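Local coordinates for protein histidinol-phosphate aminotransferase (PDB 3FTB) that probably catalyses a pyridoxal 5'-phosphate-dependent transamination, consistent with a histidinol-phosphate aminotransferase of histidine biosynthesis, at residues Lys77-Val82 and Gly199-Tyr204; Lys178-Asp183 and Tyr204-Ile209. One frame throughout, in Å; residues are numbered along the deposited sequence.

Interaction 1 of 2, residues Lys77-Val82 and Gly199-Tyr204; sequences KDIGIV and GEIKNY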
loop_
_atom_site.group_PDB
_atom_site.type_symbol
_atom_site.label_atom_id
_atom_site.label_comp_id
_atom_site.label_asym_id
_atom_site.label_seq_id
_atom_site.Cartn_x
_atom_site.Cartn_y
_atom_site.Cartn_z
ATOM N N LYS A 77 -6.312 5.898 -24.233
ATOM C CA LYS A 77 -5.201 4.969 -24.398
ATOM C C LYS A 77 -3.881 5.750 -24.485
ATOM O O LYS A 77 -3.889 6.984 -24.552
ATOM C CB LYS A 77 -5.414 4.079 -25.635
ATOM C CG LYS A 77 -6.711 3.265 -25.609
ATOM C CD LYS A 77 -6.702 2.284 -24.467
ATOM C CE LYS A 77 -8.022 1.554 -24.354
ATOM N NZ LYS A 77 -7.839 0.314 -23.557
ATOM N N ASP A 78 -2.763 5.029 -24.457
ATOM C CA ASP A 78 -1.426 5.628 -24.544
ATOM C C ASP A 78 -1.282 6.797 -23.565
ATOM O O ASP A 78 -0.910 7.911 -23.948
ATOM C CB ASP A 78 -1.091 6.047 -25.993
ATOM C CG ASP A 78 0.419 6.266 -26.226
ATOM O OD1 ASP A 78 1.252 5.766 -25.434
ATOM O OD2 ASP A 78 0.774 6.937 -27.221
ATOM N N ILE A 79 -1.585 6.521 -22.297
ATOM C CA ILE A 79 -1.443 7.495 -21.215
ATOM C C ILE A 79 -0.639 6.882 -20.088
ATOM O O ILE A 79 -0.599 5.666 -19.942
ATOM C CB ILE A 79 -2.807 7.928 -20.639
ATOM C CG1 ILE A 79 -3.697 6.712 -20.368
ATOM C CG2 ILE A 79 -3.513 8.870 -21.587
ATOM C CD1 ILE A 79 -4.906 7.023 -19.460
ATOM N N GLY A 80 0.018 7.721 -19.303
ATOM C CA GLY A 80 0.644 7.250 -18.084
ATOM C C GLY A 80 -0.446 6.929 -17.068
ATOM O O GLY A 80 -1.435 7.669 -16.933
ATOM N N ILE A 81 -0.273 5.814 -16.364
ATOM C CA ILE A 81 -1.178 5.426 -15.294
ATOM C C ILE A 81 -0.341 5.020 -14.086
ATOM O O ILE A 81 0.574 4.210 -14.197
ATOM C CB ILE A 81 -2.094 4.266 -15.719
ATOM C CG1 ILE A 81 -2.917 4.652 -16.950
ATOM C CG2 ILE A 81 -3.011 3.861 -14.565
ATOM C CD1 ILE A 81 -3.599 3.476 -17.608
ATOM N N VAL A 82 -0.638 5.607 -12.934
ATOM C CA VAL A 82 0.074 5.263 -11.718
ATOM C C VAL A 82 -0.925 4.741 -10.707
ATOM O O VAL A 82 -1.960 5.355 -10.489
ATOM C CB VAL A 82 0.899 6.451 -11.150
ATOM C CG1 VAL A 82 2.131 6.709 -12.023
ATOM C CG2 VAL A 82 0.057 7.702 -11.041
ATOM N N GLY A 199 -10.647 14.722 -20.242
ATOM C CA GLY A 199 -10.789 14.881 -21.681
ATOM C C GLY A 199 -9.845 15.921 -22.261
ATOM O O GLY A 199 -9.898 16.227 -23.465
ATOM N N GLU A 200 -8.987 16.472 -21.397
ATOM C CA GLU A 200 -7.988 17.451 -21.811
ATOM C C GLU A 200 -6.583 16.858 -21.766
ATOM O O GLU A 200 -5.615 17.525 -22.130
ATOM C CB GLU A 200 -8.052 18.698 -20.914
ATOM C CG GLU A 200 -8.882 19.864 -21.459
ATOM C CD GLU A 200 -10.346 19.744 -21.113
ATOM O OE1 GLU A 200 -10.678 18.959 -20.201
ATOM O OE2 GLU A 200 -11.165 20.438 -21.749
ATOM N N ILE A 201 -6.483 15.606 -21.323
ATOM C CA ILE A 201 -5.191 14.948 -21.077
ATOM C C ILE A 201 -4.285 14.920 -22.322
ATOM O O ILE A 201 -3.067 15.130 -22.239
ATOM C CB ILE A 201 -5.404 13.509 -20.542
ATOM C CG1 ILE A 201 -6.064 13.535 -19.157
ATOM C CG2 ILE A 201 -4.100 12.749 -20.477
ATOM C CD1 ILE A 201 -5.150 13.983 -18.064
ATOM N N LYS A 202 -4.884 14.675 -23.480
ATOM C CA LYS A 202 -4.121 14.586 -24.718
ATOM C C LYS A 202 -3.580 15.944 -25.188
ATOM O O LYS A 202 -2.506 16.030 -25.789
ATOM C CB LYS A 202 -4.984 13.939 -25.798
ATOM C CG LYS A 202 -5.478 12.556 -25.417
ATOM C CD LYS A 202 -4.326 11.737 -24.894
ATOM C CE LYS A 202 -4.591 10.268 -25.082
ATOM N NZ LYS A 202 -3.348 9.476 -24.988
ATOM N N ASN A 203 -4.326 17.003 -24.906
ATOM C CA ASN A 203 -3.966 18.321 -25.394
ATOM C C ASN A 203 -2.924 18.998 -24.539
ATOM O O ASN A 203 -2.333 19.992 -24.962
ATOM C CB ASN A 203 -5.204 19.197 -25.500
ATOM C CG ASN A 203 -6.124 18.735 -26.588
ATOM O OD1 ASN A 203 -5.948 19.094 -27.751
ATOM N ND2 ASN A 203 -7.101 17.910 -26.228
ATOM N N TYR A 204 -2.706 18.465 -23.336
ATOM C CA TYR A 204 -1.766 19.062 -22.388
ATOM C C TYR A 204 -1.050 17.987 -21.580
ATOM O O TYR A 204 -1.686 17.246 -20.828
ATOM C CB TYR A 204 -2.486 20.026 -21.431
ATOM C CG TYR A 204 -3.171 21.181 -22.116
ATOM C CD1 TYR A 204 -2.443 22.256 -22.614
ATOM C CD2 TYR A 204 -4.550 21.192 -22.276
ATOM C CE1 TYR A 204 -3.073 23.307 -23.255
ATOM C CE2 TYR A 204 -5.190 22.242 -22.919
ATOM C CZ TYR A 204 -4.445 23.291 -23.406
ATOM O OH TYR A 204 -5.080 24.326 -24.042
#

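Interaction 2 of 2, residues Lys178-Asp183 and Tyr204-Ile209; sequences KTIIID and YSCLFI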
loop_
_atom_site.group_PDB
_atom_site.type_symbol
_atom_site.label_atom_id
_atom_site.label_comp_id
_atom_site.label_asym_id
_atom_site.label_seq_id
_atom_site.Cartn_x
_atom_site.Cartn_y
_atom_site.Cartn_z
ATOM N N LYS A 178 5.704 23.660 -16.884
ATOM C CA LYS A 178 5.205 23.608 -15.516
ATOM C C LYS A 178 4.236 22.425 -15.397
ATOM O O LYS A 178 3.643 21.991 -16.392
ATOM C CB LYS A 178 4.490 24.925 -15.166
ATOM C CG LYS A 178 5.387 26.183 -15.174
ATOM C CD LYS A 178 6.570 25.980 -14.246
ATOM C CE LYS A 178 7.754 26.817 -14.647
ATOM N NZ LYS A 178 7.636 28.191 -14.141
ATOM N N THR A 179 4.078 21.883 -14.196
ATOM C CA THR A 179 3.139 20.777 -14.019
ATOM C C THR A 179 1.930 21.183 -13.170
ATOM O O THR A 179 2.075 21.789 -12.109
ATOM C CB THR A 179 3.821 19.527 -13.416
ATOM O OG1 THR A 179 4.881 19.087 -14.276
ATOM C CG2 THR A 179 2.811 18.396 -13.239
ATOM N N ILE A 180 0.733 20.852 -13.641
ATOM C CA ILE A 180 -0.464 21.164 -12.872
ATOM C C ILE A 180 -1.191 19.892 -12.444
ATOM O O ILE A 180 -1.606 19.098 -13.279
ATOM C CB ILE A 180 -1.391 22.193 -13.595
ATOM C CG1 ILE A 180 -2.222 21.542 -14.694
ATOM C CG2 ILE A 180 -0.591 23.365 -14.146
ATOM C CD1 ILE A 180 -3.671 21.419 -14.323
ATOM N N ILE A 181 -1.308 19.709 -11.129
ATOM C CA ILE A 181 -1.899 18.510 -10.536
ATOM C C ILE A 181 -3.336 18.741 -10.095
ATOM O O ILE A 181 -3.586 19.524 -9.176
ATOM C CB ILE A 181 -1.119 18.062 -9.286
ATOM C CG1 ILE A 181 0.349 17.784 -9.625
ATOM C CG2 ILE A 181 -1.790 16.836 -8.658
ATOM C CD1 ILE A 181 1.251 17.840 -8.418
ATOM N N ILE A 182 -4.276 18.046 -10.728
ATOM C CA ILE A 182 -5.687 18.235 -10.402
ATOM C C ILE A 182 -6.302 17.044 -9.687
ATOM O O ILE A 182 -6.480 15.976 -10.284
ATOM C CB ILE A 182 -6.534 18.545 -11.642
ATOM C CG1 ILE A 182 -5.910 19.678 -12.437
ATOM C CG2 ILE A 182 -7.907 19.017 -11.233
ATOM C CD1 ILE A 182 -6.843 20.244 -13.483
ATOM N N ASP A 183 -6.634 17.248 -8.413
ATOM C CA ASP A 183 -7.257 16.221 -7.584
ATOM C C ASP A 183 -8.767 16.113 -7.873
ATOM O O ASP A 183 -9.559 16.987 -7.490
ATOM C CB ASP A 183 -6.987 16.538 -6.112
ATOM C CG ASP A 183 -7.811 15.687 -5.159
ATOM O OD1 ASP A 183 -8.557 14.802 -5.629
ATOM O OD2 ASP A 183 -7.710 15.916 -3.933
ATOM N N TYR A 204 -2.706 18.465 -23.336
ATOM C CA TYR A 204 -1.766 19.062 -22.388
ATOM C C TYR A 204 -1.050 17.987 -21.580
ATOM O O TYR A 204 -1.686 17.246 -20.828
ATOM C CB TYR A 204 -2.486 20.026 -21.431
ATOM C CG TYR A 204 -3.171 21.181 -22.116
ATOM C CD1 TYR A 204 -2.443 22.256 -22.614
ATOM C CD2 TYR A 204 -4.550 21.192 -22.276
ATOM C CE1 TYR A 204 -3.073 23.307 -23.255
ATOM C CE2 TYR A 204 -5.190 22.242 -22.919
ATOM C CZ TYR A 204 -4.445 23.291 -23.406
ATOM O OH TYR A 204 -5.080 24.326 -24.042
ATOM N N SER A 205 0.269 17.893 -21.726
ATOM C CA SER A 205 1.028 17.016 -20.840
ATOM C C SER A 205 1.653 17.751 -19.641
ATOM O O SER A 205 2.651 17.306 -19.080
ATOM C CB SER A 205 2.046 16.154 -21.605
ATOM O OG SER A 205 2.099 16.485 -22.979
ATOM N N CYS A 206 1.056 18.879 -19.269
ATOM C CA CYS A 206 1.317 19.526 -17.981
ATOM C C CYS A 206 0.306 18.986 -16.981
ATOM O O CYS A 206 0.565 18.922 -15.784
ATOM C CB CYS A 206 1.204 21.051 -18.072
ATOM S SG CYS A 206 -0.468 21.693 -18.387
ATOM N N LEU A 207 -0.847 18.568 -17.499
ATOM C CA LEU A 207 -1.911 18.012 -16.676
ATOM C C LEU A 207 -1.514 16.695 -16.021
ATOM O O LEU A 207 -1.071 15.758 -16.691
ATOM C CB LEU A 207 -3.177 17.777 -17.508
ATOM C CG LEU A 207 -4.222 18.876 -17.688
ATOM C CD1 LEU A 207 -5.295 18.384 -18.638
ATOM C CD2 LEU A 207 -4.829 19.261 -16.355
ATOM N N PHE A 208 -1.689 16.630 -14.711
ATOM C CA PHE A 208 -1.659 15.363 -14.008
ATOM C C PHE A 208 -2.937 15.268 -13.173
ATOM O O PHE A 208 -3.201 16.136 -12.331
ATOM C CB PHE A 208 -0.421 15.268 -13.125
ATOM C CG PHE A 208 -0.289 13.948 -12.404
ATOM C CD1 PHE A 208 0.294 12.863 -13.032
ATOM C CD2 PHE A 208 -0.745 13.797 -11.106
ATOM C CE1 PHE A 208 0.420 11.653 -12.385
ATOM C CE2 PHE A 208 -0.622 12.584 -10.448
ATOM C CZ PHE A 208 -0.037 11.507 -11.092
ATOM N N ILE A 209 -3.750 14.244 -13.426
ATOM C CA ILE A 209 -5.032 14.102 -12.722
ATOM C C ILE A 209 -4.999 12.970 -11.700
ATOM O O ILE A 209 -4.440 11.903 -11.970
ATOM C CB ILE A 209 -6.211 13.838 -13.702
ATOM C CG1 ILE A 209 -6.184 14.808 -14.892
ATOM C CG2 ILE A 209 -7.531 13.885 -12.983
ATOM C CD1 ILE A 209 -6.263 16.252 -14.511
HETATM O O HOH W 1 3.815 17.378 -16.296
#

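Interaction 1 of 2, residues Lys77-Val82 and Gly199-Tyr204
K202 reaches from the 199-204 loop to the residues just before strand 80-84 and places its ammonium group among their backbone carbonyls. NZ donates a hydrogen bond to K77 O at 2.6 Å, almost straight out from the carbonyl (C=O...N 166°), and a second one to the side-chain oxygen OD1 of N230. D78 O lies 3.1 Å from the same NZ, so the cationic tip has two carbonyl oxygens at hand. Lysine suits the place because its four methylenes can span the gap between two loops whose backbones stay well apart: the nearest CA atoms, those of I79 and I201, are 8.3 Å from each other. The lysine chain is bent at chi2 (-48°) and runs out almost straight beyond, which carries NZ across. The carboxylate of D78 does not pair with it, D78 OD2 being 5.3 Å from K202 NZ, though the opposite charge may add a mild attraction.

The methyl I79 CG2 lies against the end of the lysine, 3.5 Å from K202 NZ and 3.9 Å from K202 CE, the lysine passing roughly perpendicular to the isoleucine. The same methyl makes an apolar contact with I201 CG2 at 4.1 Å. Branched isoleucines fit here because a methyl attached directly to CB can touch without a long reach.

In the next shell, K232 NZ donates to D78 O. K77 turns its own ammonium group back to helix 64-74, in a salt bridge with E71. The contact lies at the protein surface, where the turn after helix 64-74 enters edge strand 80-84, while I201 packs inward on I209 of strand 207-212.

Interaction 2 of 2, residues Lys178-Asp183 and Tyr204-Ile209
I180, I181 and I182 pair with L207, F208 and I209 as neighbouring parallel strands in the seven-stranded mixed sheet of the large domain of a fold-type I pyridoxal phosphate enzyme. The segments 179-183 and 207-209 run in the same direction at 24° to each other, with a closest axial approach of 4.7 Å.

Three backbone hydrogen bonds join them. I180 N donates to C206 O at 2.9 Å, and F208 N to I180 O. I182 N reaches F208 O at 2.7 Å. I180 and F208 each engage both their N-H and their C=O, the two pointing to flanking residues of the partner strand, as parallel pairing requires. The first bond is the least direct, its donor standing 44° out of the carbonyl plane of C206, where the chain has yet to enter the regular strand. CA-H...O contacts supplement these bonds, I181 CA approaching F208 O at 3.2 Å.

Apolar packing divides between the two faces. On one, I180, I182, L207 and I209 form a continuous hydrocarbon layer: L207 CD2 lies 3.6 Å from I182 CD1, and I209 CD1 comes alongside I182 CB at 3.7 Å. I180 also packs on L170 and A173 of helix 163-176, and C206, its SG against I180 CG1, touches A173 too. On the other face I181 and F208 run alongside each other. With chi1 of F208 at -178° the ring swings away from its own N-H, and its CD2 edge meets I181 CG2 at 4.0 Å. Beta-branched isoleucine suits these extended positions, and the broad phenylalanine ring reaches I90 and S94 of helix 87-95 and I238 of helix 232-239.

At the start of the pair, one water bridges side chain to backbone: it lies 2.9 Å from T179 OG1 and donates to S205 O.

Overall arrangement
Both contacts reach the same sheet, their centres 10 Å apart on the same side of the chain's centre. Along the chain their segments alternate: 77-82, then 178-183, then 199-204 and 204-209, the last two sharing Y204. Interaction 2 joins adjacent strands inside the sheet, whereas interaction 1 ties the connection between those strands to the entrance of edge strand 80-84, with strand 225-229 lying between that edge and strand 207-212. They also touch directly: I201 CD1 packs on I209 CG1 and V82 CG2 on F208 CZ. The 199-204 loop therefore links the sheet's outer edge to its interior, joining distant parts of the sequence into one domain.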